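Local coordinates for protein AT-less polyketide synthase (Streptomyces platensis subsp. rosaceus, PDB 4TKT) that probably catalyses decarboxylative Claisen condensation of polyketide chains, as a ketosynthase domain of the AT-less type I synthase that makes isomigrastatin, at residues Phe76-Leu79 / Ser84-Ala87; Leu472-Gly477 / Gly604-Arg609. All blocks are in the same frame, centred on the assembly; numbering follows the deposited sequence.

Contact 1. Residues Phe76-Leu79 / Ser84-Ala87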
loop_
_atom_site.group_PDB
_atom_site.type_symbol
_atom_site.label_atom_id
_atom_site.label_comp_id
_atom_site.label_asym_id
_atom_site.label_seq_id
_atom_site.Cartn_x
_atom_site.Cartn_y
_atom_site.Cartn_z
ATOM N N PHE A 76 -2.540 4.264 17.291
ATOM C CA PHE A 76 -1.305 3.495 17.184
ATOM C C PHE A 76 -1.237 2.403 18.249
ATOM O O PHE A 76 -1.847 2.524 19.311
ATOM C CB PHE A 76 -0.098 4.432 17.302
ATOM C CG PHE A 76 1.221 3.778 17.004
ATOM C CD1 PHE A 76 1.383 2.993 15.874
ATOM C CD2 PHE A 76 2.308 3.967 17.844
ATOM C CE1 PHE A 76 2.600 2.398 15.595
ATOM C CE2 PHE A 76 3.528 3.378 17.568
ATOM C CZ PHE A 76 3.674 2.593 16.443
ATOM N N ASP A 77 -0.494 1.341 17.960
ATOM C CA ASP A 77 -0.329 0.226 18.889
ATOM C C ASP A 77 1.141 0.066 19.265
ATOM O O ASP A 77 1.801 -0.860 18.802
ATOM C CB ASP A 77 -0.861 -1.063 18.260
ATOM C CG ASP A 77 -1.006 -2.198 19.260
ATOM O OD1 ASP A 77 -0.436 -2.118 20.371
ATOM O OD2 ASP A 77 -1.692 -3.186 18.920
ATOM N N PRO A 78 1.657 0.966 20.113
ATOM C CA PRO A 78 3.091 1.004 20.434
ATOM C C PRO A 78 3.623 -0.278 21.086
ATOM O O PRO A 78 4.735 -0.702 20.766
ATOM C CB PRO A 78 3.200 2.188 21.400
ATOM C CG PRO A 78 1.834 2.343 21.975
ATOM C CD PRO A 78 0.899 1.979 20.868
ATOM N N LEU A 79 2.848 -0.884 21.980
ATOM C CA LEU A 79 3.284 -2.101 22.663
ATOM C C LEU A 79 3.524 -3.233 21.673
ATOM O O LEU A 79 4.415 -4.063 21.861
ATOM C CB LEU A 79 2.256 -2.528 23.711
ATOM C CG LEU A 79 2.561 -2.146 25.160
ATOM C CD1 LEU A 79 3.135 -0.747 25.250
ATOM C CD2 LEU A 79 1.303 -2.253 25.999
ATOM N N SER A 84 7.687 2.455 23.550
ATOM C CA SER A 84 7.062 2.976 24.759
ATOM C C SER A 84 5.966 3.964 24.387
ATOM O O SER A 84 6.141 4.776 23.480
ATOM C CB SER A 84 8.093 3.645 25.669
ATOM O OG SER A 84 8.387 4.957 25.229
ATOM N N PRO A 85 4.823 3.883 25.081
ATOM C CA PRO A 85 3.683 4.777 24.858
ATOM C C PRO A 85 4.063 6.253 24.960
ATOM O O PRO A 85 3.496 7.079 24.248
ATOM C CB PRO A 85 2.712 4.382 25.971
ATOM C CG PRO A 85 3.024 2.946 26.230
ATOM C CD PRO A 85 4.514 2.832 26.067
ATOM N N LYS A 86 5.017 6.574 25.828
ATOM C CA LYS A 86 5.482 7.949 25.962
ATOM C C LYS A 86 6.186 8.403 24.689
ATOM O O LYS A 86 6.032 9.545 24.257
ATOM C CB LYS A 86 6.418 8.091 27.165
ATOM N N ALA A 87 6.956 7.503 24.088
ATOM C CA ALA A 87 7.694 7.821 22.871
ATOM C C ALA A 87 6.757 7.960 21.679
ATOM O O ALA A 87 7.022 8.734 20.762
ATOM C CB ALA A 87 8.745 6.761 22.593
#
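Leu79 and Pro85 make the closest apolar touch between Phe76-Leu79 and Ser84-Ala87. The branch that does it is CD1 of Leu79, which reaches CG of Pro85 at 3.8 Å and lies almost as near to its CD. The two side chains meet at a slant. The second apolar pair is proline on proline. CG of Pro78 lies 4.2 Å from CA of Pro85, and the two CG atoms are slightly farther apart. Pro78 is buried here, while Leu79 and Pro85 stay exposed. Behind the contact lies the ring of Phe76. It has Pro78 N over one face, 3.8 Å above the plane and offset toward the rim. The ring also meets Phe81, nearly parallel to it, and packs on helix 93-109.

The two segments flank a short loop that leads from strand 75-76 into helix 85-89, in the N-terminal part of the thiolase-like ketosynthase fold. Pro85 is the first residue of that helix.

The polar bonding lies inside Ser84-Ala87. Ser84 is the N-cap residue. Its OG accepts from Ala87 N at 3.1 Å, with an N-H...O angle of 147°.

Contact 2. Residues Leu472-Gly477 / Gly604-Arg609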
loop_
_atom_site.group_PDB
_atom_site.type_symbol
_atom_site.label_atom_id
_atom_site.label_comp_id
_atom_site.label_asym_id
_atom_site.label_seq_id
_atom_site.Cartn_x
_atom_site.Cartn_y
_atom_site.Cartn_z
ATOM N N LEU A 472 -7.108 -11.139 20.378
ATOM C CA LEU A 472 -7.266 -12.478 19.819
ATOM C C LEU A 472 -8.710 -12.740 19.406
ATOM O O LEU A 472 -8.970 -13.195 18.292
ATOM C CB LEU A 472 -6.809 -13.542 20.817
ATOM C CG LEU A 472 -6.927 -14.982 20.304
ATOM C CD1 LEU A 472 -6.165 -15.157 18.998
ATOM C CD2 LEU A 472 -6.436 -15.976 21.342
ATOM N N ARG A 473 -9.644 -12.450 20.306
ATOM C CA ARG A 473 -11.062 -12.629 20.015
ATOM C C ARG A 473 -11.503 -11.687 18.898
ATOM O O ARG A 473 -12.424 -11.993 18.139
ATOM C CB ARG A 473 -11.902 -12.403 21.270
ATOM C CG ARG A 473 -11.550 -13.342 22.411
ATOM C CD ARG A 473 -12.617 -13.341 23.488
ATOM N NE ARG A 473 -12.259 -14.222 24.596
ATOM C CZ ARG A 473 -12.471 -15.535 24.607
ATOM N NH1 ARG A 473 -13.040 -16.128 23.566
ATOM N NH2 ARG A 473 -12.110 -16.258 25.656
ATOM N N GLU A 474 -10.834 -10.544 18.804
ATOM C CA GLU A 474 -11.064 -9.605 17.717
ATOM C C GLU A 474 -10.651 -10.218 16.376
ATOM O O GLU A 474 -11.384 -10.121 15.391
ATOM C CB GLU A 474 -10.299 -8.304 17.974
ATOM C CG GLU A 474 -10.506 -7.220 16.927
ATOM C CD GLU A 474 -11.773 -6.411 17.146
ATOM O OE1 GLU A 474 -12.588 -6.793 18.013
ATOM O OE2 GLU A 474 -11.950 -5.387 16.451
ATOM N N SER A 475 -9.482 -10.854 16.347
ATOM C CA SER A 475 -8.998 -11.531 15.145
ATOM C C SER A 475 -9.955 -12.627 14.695
ATOM O O SER A 475 -10.198 -12.799 13.501
ATOM C CB SER A 475 -7.612 -12.134 15.378
ATOM O OG SER A 475 -6.639 -11.131 15.599
ATOM N N ALA A 476 -10.490 -13.368 15.661
ATOM C CA ALA A 476 -11.416 -14.454 15.369
ATOM C C ALA A 476 -12.673 -13.913 14.701
ATOM O O ALA A 476 -13.205 -14.516 13.770
ATOM C CB ALA A 476 -11.770 -15.214 16.641
ATOM N N GLY A 477 -13.136 -12.764 15.180
ATOM C CA GLY A 477 -14.310 -12.129 14.617
ATOM C C GLY A 477 -14.086 -11.653 13.196
ATOM O O GLY A 477 -14.934 -11.853 12.327
ATOM N N GLY A 604 -5.630 -8.776 8.211
ATOM C CA GLY A 604 -4.422 -8.468 8.952
ATOM C C GLY A 604 -4.679 -8.302 10.437
ATOM O O GLY A 604 -5.826 -8.324 10.879
ATOM N N TYR A 605 -3.606 -8.137 11.206
ATOM C CA TYR A 605 -3.709 -7.970 12.652
ATOM C C TYR A 605 -4.556 -6.753 13.013
ATOM O O TYR A 605 -4.404 -5.686 12.419
ATOM C CB TYR A 605 -2.317 -7.842 13.280
ATOM C CG TYR A 605 -2.334 -7.777 14.791
ATOM C CD1 TYR A 605 -2.453 -6.562 15.456
ATOM C CD2 TYR A 605 -2.233 -8.933 15.556
ATOM C CE1 TYR A 605 -2.473 -6.503 16.834
ATOM C CE2 TYR A 605 -2.250 -8.881 16.935
ATOM C CZ TYR A 605 -2.371 -7.665 17.568
ATOM O OH TYR A 605 -2.391 -7.603 18.942
ATOM N N PRO A 606 -5.455 -6.914 13.996
ATOM C CA PRO A 606 -6.317 -5.832 14.480
ATOM C C PRO A 606 -5.606 -4.947 15.501
ATOM O O PRO A 606 -5.733 -5.172 16.706
ATOM C CB PRO A 606 -7.479 -6.583 15.122
ATOM C CG PRO A 606 -6.850 -7.842 15.635
ATOM C CD PRO A 606 -5.739 -8.191 14.676
ATOM N N PHE A 607 -4.867 -3.953 15.020
ATOM C CA PHE A 607 -4.083 -3.094 15.899
ATOM C C PHE A 607 -4.958 -2.374 16.916
ATOM O O PHE A 607 -6.088 -1.985 16.616
ATOM C CB PHE A 607 -3.285 -2.068 15.084
ATOM C CG PHE A 607 -2.254 -2.679 14.181
ATOM C CD1 PHE A 607 -1.127 -3.287 14.707
ATOM C CD2 PHE A 607 -2.409 -2.642 12.806
ATOM C CE1 PHE A 607 -0.179 -3.851 13.880
ATOM C CE2 PHE A 607 -1.464 -3.204 11.972
ATOM C CZ PHE A 607 -0.348 -3.810 12.509
ATOM N N ALA A 608 -4.429 -2.219 18.126
ATOM C CA ALA A 608 -5.068 -1.393 19.141
ATOM C C ALA A 608 -5.156 0.047 18.637
ATOM O O ALA A 608 -4.205 0.564 18.046
ATOM C CB ALA A 608 -4.298 -1.465 20.450
ATOM N N ARG A 609 -6.298 0.688 18.863
ATOM C CA ARG A 609 -6.567 2.000 18.279
ATOM C C ARG A 609 -6.558 3.117 19.315
ATOM O O ARG A 609 -7.410 4.005 19.291
ATOM C CB ARG A 609 -7.912 1.981 17.547
ATOM C CG ARG A 609 -7.982 0.986 16.397
ATOM C CD ARG A 609 -9.417 0.749 15.933
ATOM N NE ARG A 609 -10.057 1.967 15.442
ATOM C CZ ARG A 609 -10.917 2.699 16.146
ATOM N NH1 ARG A 609 -11.246 2.339 17.378
ATOM N NH2 ARG A 609 -11.449 3.793 15.615
#
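Pro606 fits its ring against two consecutive residues of a helix, Glu474 and Ser475. Its CB is directed toward the helix. From CB outward, the partner shifts from Glu474 to Ser475. CB meets CG of Glu474 at 3.6 Å. CG lies between both residues, 3.9 Å from Glu474 CG and 3.3 Å from Ser475 OG. CD is 3.2 Å from the same Ser475 OG. CD also sits 3.4 Å above one face of the Tyr605 ring, offset toward the rim.

Glu474 uses its aliphatic part. Its CG is anti to the backbone N (chi1 -178°), which sets the methylene beside the proline. The two side chains run past each other in opposite directions. Ser475 OG stands beside its own backbone N, at chi1 -66°. The hydroxyl donates to Arg471 O one turn back, and what it meets on Pro606 is ring carbon, so the contact is one of packing. Pro606 is also the centre of an inverse gamma turn, with a weak bond from Phe607 N to Tyr605 O at 3.2 Å.

Arg471 NH1 ties the same helix to Pro606 O. Helix 469-482 belongs to the KS-MAT linker region, and Ser475 also touches Leu464 of strand 460-466. On the far side of the 604-609 loop, Phe607 packs on helix 93-109 of the ketosynthase.

In the fold
From the N terminus, the chain first passes through the N-terminal ketosynthase region. There contact 1 closes a short loop with four residues between its segments. Much later, contact 2 opens on helix 469-482 in the linker region. It closes 126 residues on, where the chain returns as the loop before strand 610-611. The two contacts follow in series and neither nests in the other. Their centres are about 17 Å apart, yet they touch through a probable hydrogen bond from Ala608 N to Asp77 OD2. Backbone bonds between Phe76 and Glu610 continue this join. The returning loop thus lies between the linker helix and the early ketosynthase loop, and links both.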